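Local coordinates for protein botulinum neurotoxin type G (Clostridium botulinum, PDB 3MPP) that adheres to the host cell surface through this receptor-binding domain, so that the toxin's protease light chain can be delivered into the cytosol, at residues N33-G36 with N37-K41; D82-T85 with Y86-N89; I158-G162 with S163-S167; C189-T192 with T193-V196; N209-E212 with V213-Y217. The protein carries 4 engineered substitutions. All coordinates share one frame; numbering follows the deposited sequence.

Contact 1. Residues N33-G36 with N37-K41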
loop_
_atom_site.group_PDB
_atom_site.type_symbol
_atom_site.label_atom_id
_atom_site.label_comp_id
_atom_site.label_asym_id
_atom_site.label_seq_id
_atom_site.Cartn_x
_atom_site.Cartn_y
_atom_site.Cartn_z
ATOM N N ASN A 33 9.170 8.473 -10.377
ATOM C CA ASN A 33 9.265 7.195 -11.064
ATOM C C ASN A 33 8.075 7.065 -12.001
ATOM O O ASN A 33 7.091 7.792 -11.858
ATOM C CB ASN A 33 9.373 6.023 -10.080
ATOM C CG ASN A 33 8.113 5.810 -9.273
ATOM O OD1 ASN A 33 7.012 5.784 -9.814
ATOM N ND2 ASN A 33 8.274 5.644 -7.964
ATOM N N ASP A 34 8.167 6.161 -12.971
ATOM C CA ASP A 34 7.104 6.009 -13.957
ATOM C C ASP A 34 6.146 4.849 -13.668
ATOM O O ASP A 34 5.505 4.332 -14.584
ATOM C CB ASP A 34 7.701 5.863 -15.363
ATOM C CG ASP A 34 8.860 4.876 -15.409
ATOM O OD1 ASP A 34 8.796 3.834 -14.721
ATOM O OD2 ASP A 34 9.839 5.140 -16.140
ATOM N N ILE A 35 6.047 4.434 -12.408
ATOM C CA ILE A 35 5.075 3.404 -12.039
ATOM C C ILE A 35 3.676 3.979 -12.195
ATOM O O ILE A 35 3.400 5.059 -11.693
ATOM C CB ILE A 35 5.248 2.949 -10.583
ATOM C CG1 ILE A 35 6.649 2.362 -10.368
ATOM C CG2 ILE A 35 4.157 1.942 -10.215
ATOM C CD1 ILE A 35 7.006 2.143 -8.886
ATOM N N GLY A 36 2.788 3.275 -12.888
ATOM C CA GLY A 36 1.475 3.837 -13.141
ATOM C C GLY A 36 1.644 5.093 -13.980
ATOM O O GLY A 36 2.157 5.020 -15.087
ATOM N N ASN A 37 1.257 6.255 -13.472
ATOM C CA ASN A 37 1.429 7.447 -14.294
ATOM C C ASN A 37 1.648 8.807 -13.637
ATOM O O ASN A 37 0.916 9.739 -13.956
ATOM C CB ASN A 37 0.242 7.575 -15.252
ATOM C CG ASN A 37 -1.052 7.886 -14.529
ATOM O OD1 ASN A 37 -1.952 8.520 -15.081
ATOM N ND2 ASN A 37 -1.146 7.449 -13.278
ATOM N N GLY A 38 2.621 8.971 -12.747
ATOM C CA GLY A 38 3.415 7.926 -12.130
ATOM C C GLY A 38 3.460 8.308 -10.646
ATOM O O GLY A 38 2.413 8.474 -10.030
ATOM N N GLN A 39 4.646 8.461 -10.060
ATOM C CA GLN A 39 4.742 8.809 -8.637
ATOM C C GLN A 39 5.805 9.860 -8.388
ATOM O O GLN A 39 6.820 9.862 -9.064
ATOM C CB GLN A 39 5.080 7.572 -7.800
ATOM C CG GLN A 39 4.174 6.368 -8.058
ATOM C CD GLN A 39 4.593 5.150 -7.225
ATOM O OE1 GLN A 39 5.636 5.162 -6.549
ATOM N NE2 GLN A 39 3.783 4.100 -7.269
ATOM N N PHE A 40 5.587 10.749 -7.413
ATOM C CA PHE A 40 6.658 11.669 -7.022
ATOM C C PHE A 40 6.891 11.771 -5.520
ATOM O O PHE A 40 5.977 11.611 -4.720
ATOM C CB PHE A 40 6.520 13.077 -7.658
ATOM C CG PHE A 40 5.345 13.874 -7.171
ATOM C CD1 PHE A 40 5.438 14.644 -6.018
ATOM C CD2 PHE A 40 4.161 13.900 -7.897
ATOM C CE1 PHE A 40 4.365 15.407 -5.579
ATOM C CE2 PHE A 40 3.075 14.653 -7.460
ATOM C CZ PHE A 40 3.182 15.419 -6.296
ATOM N N LYS A 41 8.138 12.056 -5.167
ATOM C CA LYS A 41 8.573 12.129 -3.784
ATOM C C LYS A 41 9.013 13.558 -3.454
ATOM O O LYS A 41 9.897 14.116 -4.107
ATOM C CB LYS A 41 9.743 11.164 -3.582
ATOM C CG LYS A 41 10.266 11.024 -2.152
ATOM C CD LYS A 41 11.502 10.098 -2.206
ATOM C CE LYS A 41 12.172 9.867 -0.878
ATOM N NZ LYS A 41 13.351 8.960 -1.076
#

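Contact 2. Residues D82-T85 with Y86-N89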
loop_
_atom_site.group_PDB
_atom_site.type_symbol
_atom_site.label_atom_id
_atom_site.label_comp_id
_atom_site.label_asym_id
_atom_site.label_seq_id
_atom_site.Cartn_x
_atom_site.Cartn_y
_atom_site.Cartn_z
ATOM N N ASP A 82 12.240 9.373 17.769
ATOM C CA ASP A 82 11.890 10.757 17.480
ATOM C C ASP A 82 10.374 10.931 17.419
ATOM O O ASP A 82 9.849 11.629 16.550
ATOM C CB ASP A 82 12.528 11.185 16.161
ATOM C CG ASP A 82 12.558 12.691 15.982
ATOM O OD1 ASP A 82 12.510 13.425 16.994
ATOM O OD2 ASP A 82 12.639 13.142 14.821
ATOM N N ILE A 83 9.674 10.311 18.361
ATOM C CA ILE A 83 8.219 10.271 18.314
ATOM C C ILE A 83 7.525 11.608 18.624
ATOM O O ILE A 83 6.474 11.911 18.043
ATOM C CB ILE A 83 7.643 9.111 19.177
ATOM C CG1 ILE A 83 6.227 8.769 18.716
ATOM C CG2 ILE A 83 7.695 9.435 20.652
ATOM C CD1 ILE A 83 6.206 8.164 17.322
ATOM N N GLN A 84 8.099 12.421 19.511
ATOM C CA GLN A 84 7.453 13.694 19.812
ATOM C C GLN A 84 7.500 14.644 18.612
ATOM O O GLN A 84 6.554 15.390 18.368
ATOM C CB GLN A 84 8.019 14.334 21.082
ATOM C CG GLN A 84 7.640 13.555 22.340
ATOM C CD GLN A 84 6.142 13.232 22.408
ATOM O OE1 GLN A 84 5.290 14.088 22.155
ATOM N NE2 GLN A 84 5.823 11.995 22.765
ATOM N N THR A 85 8.586 14.602 17.847
ATOM C CA THR A 85 8.634 15.366 16.598
ATOM C C THR A 85 7.527 14.897 15.659
ATOM O O THR A 85 6.783 15.696 15.100
ATOM C CB THR A 85 10.012 15.260 15.903
ATOM O OG1 THR A 85 11.003 15.859 16.742
ATOM C CG2 THR A 85 10.004 15.981 14.546
ATOM N N TYR A 86 7.406 13.585 15.517
ATOM C CA TYR A 86 6.412 12.994 14.636
ATOM C C TYR A 86 5.006 13.428 15.062
ATOM O O TYR A 86 4.196 13.843 14.231
ATOM C CB TYR A 86 6.578 11.467 14.635
ATOM C CG TYR A 86 5.509 10.668 13.905
ATOM C CD1 TYR A 86 5.625 10.389 12.545
ATOM C CD2 TYR A 86 4.405 10.155 14.590
ATOM C CE1 TYR A 86 4.657 9.640 11.876
ATOM C CE2 TYR A 86 3.435 9.390 13.927
ATOM C CZ TYR A 86 3.569 9.144 12.579
ATOM O OH TYR A 86 2.626 8.401 11.924
ATOM N N LEU A 87 4.734 13.373 16.361
ATOM C CA LEU A 87 3.411 13.717 16.876
ATOM C C LEU A 87 3.090 15.211 16.862
ATOM O O LEU A 87 1.939 15.596 16.685
ATOM C CB LEU A 87 3.250 13.201 18.309
ATOM C CG LEU A 87 3.078 11.694 18.426
ATOM C CD1 LEU A 87 2.872 11.302 19.882
ATOM C CD2 LEU A 87 1.902 11.271 17.571
ATOM N N GLN A 88 4.099 16.051 17.066
ATOM C CA GLN A 88 3.838 17.465 17.339
ATOM C C GLN A 88 4.075 18.398 16.151
ATOM O O GLN A 88 3.611 19.540 16.148
ATOM C CB GLN A 88 4.663 17.915 18.546
ATOM C CG GLN A 88 4.319 17.138 19.820
ATOM C CD GLN A 88 5.081 17.627 21.037
ATOM O OE1 GLN A 88 5.540 18.769 21.079
ATOM N NE2 GLN A 88 5.214 16.764 22.039
ATOM N N ASN A 89 4.797 17.917 15.146
ATOM C CA ASN A 89 5.164 18.769 14.009
ATOM C C ASN A 89 4.167 18.623 12.865
ATOM O O ASN A 89 4.144 17.606 12.172
ATOM C CB ASN A 89 6.604 18.477 13.563
ATOM C CG ASN A 89 7.029 19.237 12.285
ATOM O OD1 ASN A 89 7.665 18.656 11.409
ATOM N ND2 ASN A 89 6.720 20.530 12.202
#

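Contact 3. Residues I158-G162 with S163-S167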
loop_
_atom_site.group_PDB
_atom_site.type_symbol
_atom_site.label_atom_id
_atom_site.label_comp_id
_atom_site.label_asym_id
_atom_site.label_seq_id
_atom_site.Cartn_x
_atom_site.Cartn_y
_atom_site.Cartn_z
ATOM N N ILE A 158 -14.100 13.749 4.220
ATOM C CA ILE A 158 -12.869 13.037 3.912
ATOM C C ILE A 158 -13.186 11.575 3.675
ATOM O O ILE A 158 -13.753 10.901 4.536
ATOM C CB ILE A 158 -11.832 13.125 5.043
ATOM C CG1 ILE A 158 -11.368 14.561 5.249
ATOM C CG2 ILE A 158 -10.626 12.240 4.729
ATOM C CD1 ILE A 158 -10.170 14.664 6.158
ATOM N N TYR A 159 -12.821 11.098 2.494
ATOM C CA TYR A 159 -12.936 9.693 2.165
ATOM C C TYR A 159 -11.547 9.083 2.192
ATOM O O TYR A 159 -10.605 9.686 1.705
ATOM C CB TYR A 159 -13.510 9.540 0.765
ATOM C CG TYR A 159 -14.916 10.053 0.624
ATOM C CD1 TYR A 159 -15.993 9.178 0.623
ATOM C CD2 TYR A 159 -15.170 11.410 0.486
ATOM C CE1 TYR A 159 -17.290 9.642 0.488
ATOM C CE2 TYR A 159 -16.461 11.887 0.351
ATOM C CZ TYR A 159 -17.515 11.001 0.354
ATOM O OH TYR A 159 -18.800 11.466 0.220
ATOM N N ILE A 160 -11.427 7.878 2.741
ATOM C CA ILE A 160 -10.162 7.162 2.723
ATOM C C ILE A 160 -10.359 5.808 2.061
ATOM O O ILE A 160 -11.224 5.020 2.474
ATOM C CB ILE A 160 -9.605 6.961 4.141
ATOM C CG1 ILE A 160 -9.307 8.318 4.791
ATOM C CG2 ILE A 160 -8.349 6.074 4.104
ATOM C CD1 ILE A 160 -8.099 9.035 4.201
ATOM N N ASN A 161 -9.559 5.539 1.032
ATOM C CA ASN A 161 -9.697 4.299 0.274
ATOM C C ASN A 161 -11.149 4.079 -0.151
ATOM O O ASN A 161 -11.713 2.987 0.000
ATOM C CB ASN A 161 -9.143 3.113 1.063
ATOM C CG ASN A 161 -7.608 3.048 1.024
ATOM O OD1 ASN A 161 -6.964 3.671 0.176
ATOM N ND2 ASN A 161 -7.027 2.297 1.948
ATOM N N GLY A 162 -11.750 5.138 -0.679
ATOM C CA GLY A 162 -13.088 5.059 -1.241
ATOM C C GLY A 162 -14.235 5.127 -0.247
ATOM O O GLY A 162 -15.396 5.170 -0.648
ATOM N N SER A 163 -13.926 5.144 1.044
ATOM C CA SER A 163 -14.965 5.092 2.069
ATOM C C SER A 163 -15.016 6.371 2.911
ATOM O O SER A 163 -13.985 6.897 3.316
ATOM C CB SER A 163 -14.762 3.858 2.954
ATOM O OG SER A 163 -15.532 3.935 4.139
ATOM N N LEU A 164 -16.222 6.877 3.159
ATOM C CA LEU A 164 -16.398 8.089 3.960
ATOM C C LEU A 164 -15.850 7.860 5.371
ATOM O O LEU A 164 -16.209 6.880 6.023
ATOM C CB LEU A 164 -17.886 8.467 4.027
ATOM C CG LEU A 164 -18.313 9.939 4.092
ATOM C CD1 LEU A 164 -19.814 10.050 4.403
ATOM C CD2 LEU A 164 -17.500 10.733 5.098
ATOM N N LYS A 165 -14.980 8.753 5.842
ATOM C CA LYS A 165 -14.426 8.634 7.193
ATOM C C LYS A 165 -14.838 9.806 8.092
ATOM O O LYS A 165 -14.987 9.653 9.305
ATOM C CB LYS A 165 -12.900 8.534 7.156
ATOM C CG LYS A 165 -12.342 7.348 6.354
ATOM C CD LYS A 165 -12.726 6.028 6.970
ATOM C CE LYS A 165 -12.085 4.873 6.205
ATOM N NZ LYS A 165 -12.578 3.553 6.688
ATOM N N LYS A 166 -14.995 10.980 7.498
ATOM C CA LYS A 166 -15.447 12.145 8.249
ATOM C C LYS A 166 -16.203 13.129 7.376
ATOM O O LYS A 166 -16.020 13.170 6.162
ATOM C CB LYS A 166 -14.281 12.831 8.964
ATOM C CG LYS A 166 -13.995 12.223 10.316
ATOM C CD LYS A 166 -13.021 13.032 11.119
ATOM C CE LYS A 166 -12.577 12.249 12.335
ATOM N NZ LYS A 166 -11.415 12.900 12.985
ATOM N N SER A 167 -17.062 13.920 8.004
ATOM C CA SER A 167 -17.884 14.870 7.278
ATOM C C SER A 167 -18.435 15.902 8.252
ATOM O O SER A 167 -19.253 15.574 9.110
ATOM C CB SER A 167 -19.020 14.135 6.567
ATOM O OG SER A 167 -19.916 15.044 5.957
#

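Contact 4. Residues C189-T192 with T193-V196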
loop_
_atom_site.group_PDB
_atom_site.type_symbol
_atom_site.label_atom_id
_atom_site.label_comp_id
_atom_site.label_asym_id
_atom_site.label_seq_id
_atom_site.Cartn_x
_atom_site.Cartn_y
_atom_site.Cartn_z
ATOM N N CYS A 189 8.194 21.645 8.117
ATOM C CA CYS A 189 8.606 20.333 8.612
ATOM C C CYS A 189 9.995 20.427 9.248
ATOM O O CYS A 189 10.931 20.926 8.629
ATOM C CB CYS A 189 8.601 19.297 7.484
ATOM S SG CYS A 189 9.073 17.656 8.059
ATOM N N THR A 190 10.143 19.940 10.476
ATOM C CA THR A 190 11.405 20.116 11.192
ATOM C C THR A 190 12.361 18.914 11.108
ATOM O O THR A 190 13.498 18.978 11.560
ATOM C CB THR A 190 11.168 20.491 12.670
ATOM O OG1 THR A 190 10.402 19.462 13.298
ATOM C CG2 THR A 190 10.415 21.819 12.771
ATOM N N ASP A 191 11.908 17.827 10.508
ATOM C CA ASP A 191 12.742 16.641 10.359
ATOM C C ASP A 191 13.362 16.669 8.961
ATOM O O ASP A 191 12.647 16.551 7.970
ATOM C CB ASP A 191 11.859 15.400 10.575
ATOM C CG ASP A 191 12.594 14.091 10.328
ATOM O OD1 ASP A 191 13.770 14.128 9.921
ATOM O OD2 ASP A 191 11.979 13.022 10.544
ATOM N N THR A 192 14.680 16.868 8.867
ATOM C CA THR A 192 15.303 17.039 7.552
ATOM C C THR A 192 15.281 15.755 6.726
ATOM O O THR A 192 15.539 15.790 5.533
ATOM C CB THR A 192 16.756 17.565 7.631
ATOM O OG1 THR A 192 17.554 16.659 8.408
ATOM C CG2 THR A 192 16.786 18.972 8.273
ATOM N N THR A 193 14.973 14.625 7.366
ATOM C CA THR A 193 14.925 13.356 6.653
ATOM C C THR A 193 13.540 13.037 6.118
ATOM O O THR A 193 13.369 12.029 5.436
ATOM C CB THR A 193 15.379 12.163 7.535
ATOM O OG1 THR A 193 14.368 11.875 8.513
ATOM C CG2 THR A 193 16.712 12.472 8.204
ATOM N N LYS A 194 12.556 13.883 6.417
ATOM C CA LYS A 194 11.166 13.590 6.045
ATOM C C LYS A 194 10.964 13.569 4.535
ATOM O O LYS A 194 11.595 14.331 3.792
ATOM C CB LYS A 194 10.186 14.598 6.680
ATOM C CG LYS A 194 8.692 14.220 6.509
ATOM C CD LYS A 194 8.347 12.923 7.271
ATOM C CE LYS A 194 8.270 13.162 8.786
ATOM N NZ LYS A 194 8.177 11.873 9.563
ATOM N N PHE A 195 10.087 12.680 4.079
ATOM C CA PHE A 195 9.655 12.710 2.693
ATOM C C PHE A 195 8.214 12.249 2.642
ATOM O O PHE A 195 7.712 11.679 3.609
ATOM C CB PHE A 195 10.549 11.832 1.803
ATOM C CG PHE A 195 10.548 10.374 2.190
ATOM C CD1 PHE A 195 9.593 9.506 1.677
ATOM C CD2 PHE A 195 11.491 9.879 3.088
ATOM C CE1 PHE A 195 9.580 8.156 2.044
ATOM C CE2 PHE A 195 11.482 8.545 3.458
ATOM C CZ PHE A 195 10.520 7.678 2.930
ATOM N N VAL A 196 7.550 12.534 1.526
ATOM C CA VAL A 196 6.185 12.096 1.299
ATOM C C VAL A 196 6.081 11.676 -0.154
ATOM O O VAL A 196 6.583 12.383 -1.031
ATOM C CB VAL A 196 5.161 13.253 1.522
ATOM C CG1 VAL A 196 3.748 12.703 1.500
ATOM C CG2 VAL A 196 5.431 13.983 2.828
HETATM O O HOH W 1 11.073 10.972 8.716
HETATM O O HOH W 2 14.061 15.081 3.334
#

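Contact 5. Residues N209-E212 with V213-Y217. Engineered in segment 213-217: Glu214 (natural residue Ser), Glu215 (natural residue Ser), Arg216 (natural residue Leu).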
loop_
_atom_site.group_PDB
_atom_site.type_symbol
_atom_site.label_atom_id
_atom_site.label_comp_id
_atom_site.label_asym_id
_atom_site.label_seq_id
_atom_site.Cartn_x
_atom_site.Cartn_y
_atom_site.Cartn_z
ATOM N N ASN A 209 -19.938 12.629 -5.130
ATOM C CA ASN A 209 -20.728 11.913 -4.133
ATOM C C ASN A 209 -20.106 10.569 -3.754
ATOM O O ASN A 209 -19.213 10.073 -4.442
ATOM C CB ASN A 209 -22.178 11.730 -4.607
ATOM C CG ASN A 209 -22.279 10.994 -5.939
ATOM O OD1 ASN A 209 -21.549 10.033 -6.195
ATOM N ND2 ASN A 209 -23.206 11.436 -6.788
ATOM N N ALA A 210 -20.585 9.988 -2.657
ATOM C CA ALA A 210 -20.046 8.736 -2.130
ATOM C C ALA A 210 -19.938 7.621 -3.174
ATOM O O ALA A 210 -19.014 6.821 -3.133
ATOM C CB ALA A 210 -20.861 8.269 -0.929
ATOM N N THR A 211 -20.881 7.564 -4.107
ATOM C CA THR A 211 -20.841 6.536 -5.147
ATOM C C THR A 211 -19.716 6.814 -6.135
ATOM O O THR A 211 -18.991 5.905 -6.542
ATOM C CB THR A 211 -22.167 6.443 -5.924
ATOM O OG1 THR A 211 -23.219 6.059 -5.033
ATOM C CG2 THR A 211 -22.046 5.414 -7.037
ATOM N N GLU A 212 -19.574 8.082 -6.504
ATOM C CA GLU A 212 -18.538 8.522 -7.430
ATOM C C GLU A 212 -17.139 8.282 -6.850
ATOM O O GLU A 212 -16.194 7.957 -7.573
ATOM C CB GLU A 212 -18.727 10.011 -7.724
ATOM C CG GLU A 212 -18.709 10.388 -9.197
ATOM C CD GLU A 212 -19.524 11.642 -9.484
ATOM O OE1 GLU A 212 -19.754 12.440 -8.546
ATOM O OE2 GLU A 212 -19.940 11.825 -10.650
ATOM N N VAL A 213 -17.009 8.453 -5.540
ATOM C CA VAL A 213 -15.715 8.307 -4.892
ATOM C C VAL A 213 -15.276 6.844 -4.882
ATOM O O VAL A 213 -14.131 6.529 -5.223
ATOM C CB VAL A 213 -15.727 8.875 -3.462
ATOM C CG1 VAL A 213 -14.414 8.552 -2.749
ATOM C CG2 VAL A 213 -15.970 10.389 -3.495
ATOM N N GLU A 214 -16.194 5.955 -4.508
ATOM C CA GLU A 214 -15.911 4.526 -4.472
ATOM C C GLU A 214 -15.507 3.997 -5.843
ATOM O O GLU A 214 -14.590 3.179 -5.965
ATOM C CB GLU A 214 -17.128 3.752 -3.961
ATOM C CG GLU A 214 -17.057 2.249 -4.222
ATOM C CD GLU A 214 -15.856 1.607 -3.561
ATOM O OE1 GLU A 214 -15.324 2.200 -2.598
ATOM O OE2 GLU A 214 -15.445 0.515 -4.000
ATOM N N GLU A 215 -16.195 4.463 -6.878
ATOM C CA GLU A 215 -15.912 3.980 -8.221
ATOM C C GLU A 215 -14.543 4.452 -8.694
ATOM O O GLU A 215 -13.782 3.681 -9.270
ATOM C CB GLU A 215 -17.017 4.394 -9.198
ATOM C CG GLU A 215 -18.396 3.853 -8.817
ATOM C CD GLU A 215 -18.379 2.362 -8.501
ATOM O OE1 GLU A 215 -17.733 1.594 -9.249
ATOM O OE2 GLU A 215 -19.018 1.956 -7.504
ATOM N N ARG A 216 -14.223 5.715 -8.436
ATOM C CA ARG A 216 -12.918 6.245 -8.820
ATOM C C ARG A 216 -11.801 5.506 -8.088
ATOM O O ARG A 216 -10.687 5.380 -8.594
ATOM C CB ARG A 216 -12.843 7.745 -8.543
ATOM C CG ARG A 216 -11.827 8.476 -9.400
ATOM C CD ARG A 216 -12.161 9.953 -9.495
ATOM N NE ARG A 216 -13.544 10.172 -9.918
ATOM C CZ ARG A 216 -13.954 10.161 -11.185
ATOM N NH1 ARG A 216 -13.088 9.937 -12.166
ATOM N NH2 ARG A 216 -15.231 10.371 -11.474
ATOM N N TYR A 217 -12.113 5.013 -6.897
ATOM C CA TYR A 217 -11.159 4.236 -6.120
ATOM C C TYR A 217 -10.887 2.898 -6.800
ATOM O O TYR A 217 -9.733 2.518 -7.010
ATOM C CB TYR A 217 -11.693 4.013 -4.708
ATOM C CG TYR A 217 -10.848 3.081 -3.867
ATOM C CD1 TYR A 217 -9.601 3.471 -3.408
ATOM C CD2 TYR A 217 -11.304 1.817 -3.527
ATOM C CE1 TYR A 217 -8.826 2.617 -2.633
ATOM C CE2 TYR A 217 -10.540 0.963 -2.752
ATOM C CZ TYR A 217 -9.306 1.374 -2.306
ATOM O OH TYR A 217 -8.543 0.526 -1.536
#

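Contact 1. Residues N33-G36 with N37-K41
Asn33 and Gln39 form the last antiparallel pair of a beta hairpin in the N-terminal receptor-binding subdomain, where strand 30-33 turns back into strand 39-43. They are a hydrogen-bonded pair: Asn33 N donates to Gln39 O at 3.0 Å, and Gln39 N returns a nearly straight bond to Asn33 O at 3.1 Å. Above this ring the two side-chain amides meet on the same face of the sheet, and Asn33 ND2 gives an N-H to Gln39 OE1 at 3.0 Å. OE1 lies in the plane of the Asn33 amide, but ND2 stands 49° out of the Gln39 carbonyl plane, not on a lone pair; the amide planes are 60° apart. Asn33 holds CG between its own N and carbonyl carbon (chi1 67°), which swings OD1 back over the loop to accept from Ile35 N at 3.1 Å, an Asx turn. The two ends of one amide thus grip the strand partner and the start of the loop. Ile35 lays CG2 beside Gln39 NE2 at 3.7 Å, where that amide also bonds to Asn232. The loop bends through Gly36, with positive phi, and a cis peptide before Gly38, whose CA makes a bent C-H...O contact with Ile35 O, 2.9 Å away. Strand 39-43 lies between strand 30-33 and strand 195-204; Phe40 packs on Ile198, while Lys41 rests on Phe195 as a cation-pi pair and reaches Glu427 as a salt bridge.

Contact 2. Residues D82-T85 with Y86-N89
Gln84 and Gln88, one helical turn apart, join their amides on the outer side of the helix: Gln88 NE2 donates to Gln84 OE1 at 2.7 Å, arriving in the carbonyl plane on a lone pair. The bond is nevertheless bent, and OE1 is tilted 20° from the Gln88 amide plane; the amide planes stand 61° apart. Gln84 folds back at its second torsion (chi2 -49°) while Gln88 runs out straight, which brings OE1 and NE2 within bonding distance. Along another side, Ile83 places CD1 3.8 Å from CD2 of the Tyr86 ring, approaching it obliquely, and CG1 sits 4.3 Å from Leu87 CG. The backbone beneath holds these side chains in step, with Leu87 N bonded to Ile83 O at 2.8 Å and Tyr86 N reaching Asp82 O at a longer 3.3 Å. Asp82 occupies the N-cap position, but its carboxylate makes no capping bond; OD1 instead accepts from Thr85 OG1 at 2.9 Å. At the far end Asn89 leaves helical geometry, keeps its N on Thr85 O at 3.0 Å, and bonds through its amide to Asn188 and Thr190. This is a short alpha helix in the connection between strands 67-74 and 90-98, which belong to the two sheets of the lectin-like beta sandwich.

Contact 3. Residues I158-G162 with S163-S167
Ile160 and Ser163 pair across a type I' turn with bonds in both directions, Ile160 N to Ser163 O at 2.8 Å and Ser163 N to Ile160 O at 3.1 Å, the second coming in from well above the carbonyl plane. Asn161 and Gly162, both with positive phi, form the tip of this tight hairpin. Farther on the register slips by one residue in a classic beta bulge: Ile158 faces both Lys165 and Lys166, and its carbonyl oxygen takes two N-H groups, Lys165 N at 2.8 Å and Lys166 N at 3.2 Å. Ile158 N closes the ring on Lys166 O at 2.8 Å. Between turn and bulge, Tyr159 and Leu164 form a non-hydrogen-bonded pair. Their side chains cross at a slant; Leu164 CG lies 4.2 Å from the Tyr159 ring centroid, 29° off the ring normal, an off-centre CH-pi contact. The bulge turns Lys165 in toward the first strand; its chain is bent at chi2 (-64°) and crosses Ile160 at about a right angle, with Lys165 CG 3.5 Å from Ile160 CB. The methylenes of Lys165 lie against CB and CG1 of Ile160. Strand 156-160 also pairs with strand 144-150, where Asn161 OD1 accepts from Ser145 N. Tyr159 lies against Ala210 and Val213 of helix 210-220, whereas Ile158, Ile160, Lys165 and Lys166 meet strand 123-129 of the other sheet through Ile126 and Phe128, and Lys166 makes a cation-pi contact with Phe127.

Contact 4. Residues C189-T192 with T193-V196
Asp191 and Thr193 make the tight part of this turn, since one carboxylate oxygen, Asp191 OD1, takes two donors from the same residue. Thr193 OG1 reaches it at 2.7 Å on the syn side and Thr193 N at 2.9 Å from higher above the carboxylate plane, 45° out of it. Both come from the same face. Thr193 can use hydroxyl and amide together because OG1 sits between its own N and carbonyl carbon (chi1 72°), and the two bonds probably restrict rotation of the carboxylate. The backbone here is a type I beta turn from Asp191 to Lys194, closed by Lys194 N on Asp191 O at 3.1 Å, in the connection that brings the chain from strand 181-187 of one sheet into strand 195-204 of the other. Cys189 SG packs against Lys194 CB at 3.5 Å, and Tyr91 of strand 90-98 touches both residues. The other side of the carboxylate is looser. Asp191 OD2 stays 4.1 Å from Lys194 NZ, too far for a salt bridge, although the lysine chain folds back at chi2 and chi3. A water links them, donating to Asp191 OD2 at 2.9 Å and accepting from Lys194 NZ at 3.1 Å. A second water bridges Thr192 O and Lys194 O, donating to both, while Thr192, an exposed residue, directs its CB away from residues 193-196.

Contact 5. Residues N209-E212 with V213-Y217
Val213 N bonds to Asn209 O at 2.9 Å, opening a run of backbone bonds four residues apart that carries on to Arg216 N on Glu212 O at 3.1 Å. Side-chain bonds secure the start of the helix. Asn209 OD1 accepts from Glu212 N at 2.8 Å, and Glu212 OE1 answers with a weak 3.4 Å bond from Asn209 N; together they form a capping box. It opens helix 210-220, which in sequence links the N-terminal to the C-terminal receptor-binding subdomain. Van der Waals contacts follow: Val213 CG2 lies 3.4 Å from Asn209 O. Glu215, an engineered residue, has CG anti to its carbonyl carbon (chi1 -60°) and a chain bent at chi2 (-49°), leaving CG 3.1 Å from Thr211 O. Apolar packing takes the Val213 side chain onto Tyr159 and Thr147. Charged groups approach without pairing: Glu212 and the engineered Arg216 run alongside each other in the same direction, with Glu212 CG 4.2 Å from Arg216 NH2 at the guanidinium edge. Glu212 OE2 remains 5.0 Å from Arg216 NH2, and the carboxylate and guanidinium planes are 49° apart. Arg216 NE is buried with no polar partner.

Following the chain, the five contacts come in series, each local to one turn or helix, and none nests in or crosses another. Contact 1 closes the hairpin between strands 30-33 and 39-43. Contact 2 forms the short helix leading to strand 90-98. Contact 3 closes hairpin 156-168. Contact 4 makes the turn into strand 195-204 and touches contact 2 at one end of the sandwich; because strands 39-43 and 195-204 are neighbours in one sheet, it is also connected to contact 1. Contact 5 starts the linker helix, which packs on the hairpin of contact 3, with Tyr217 against Asn161.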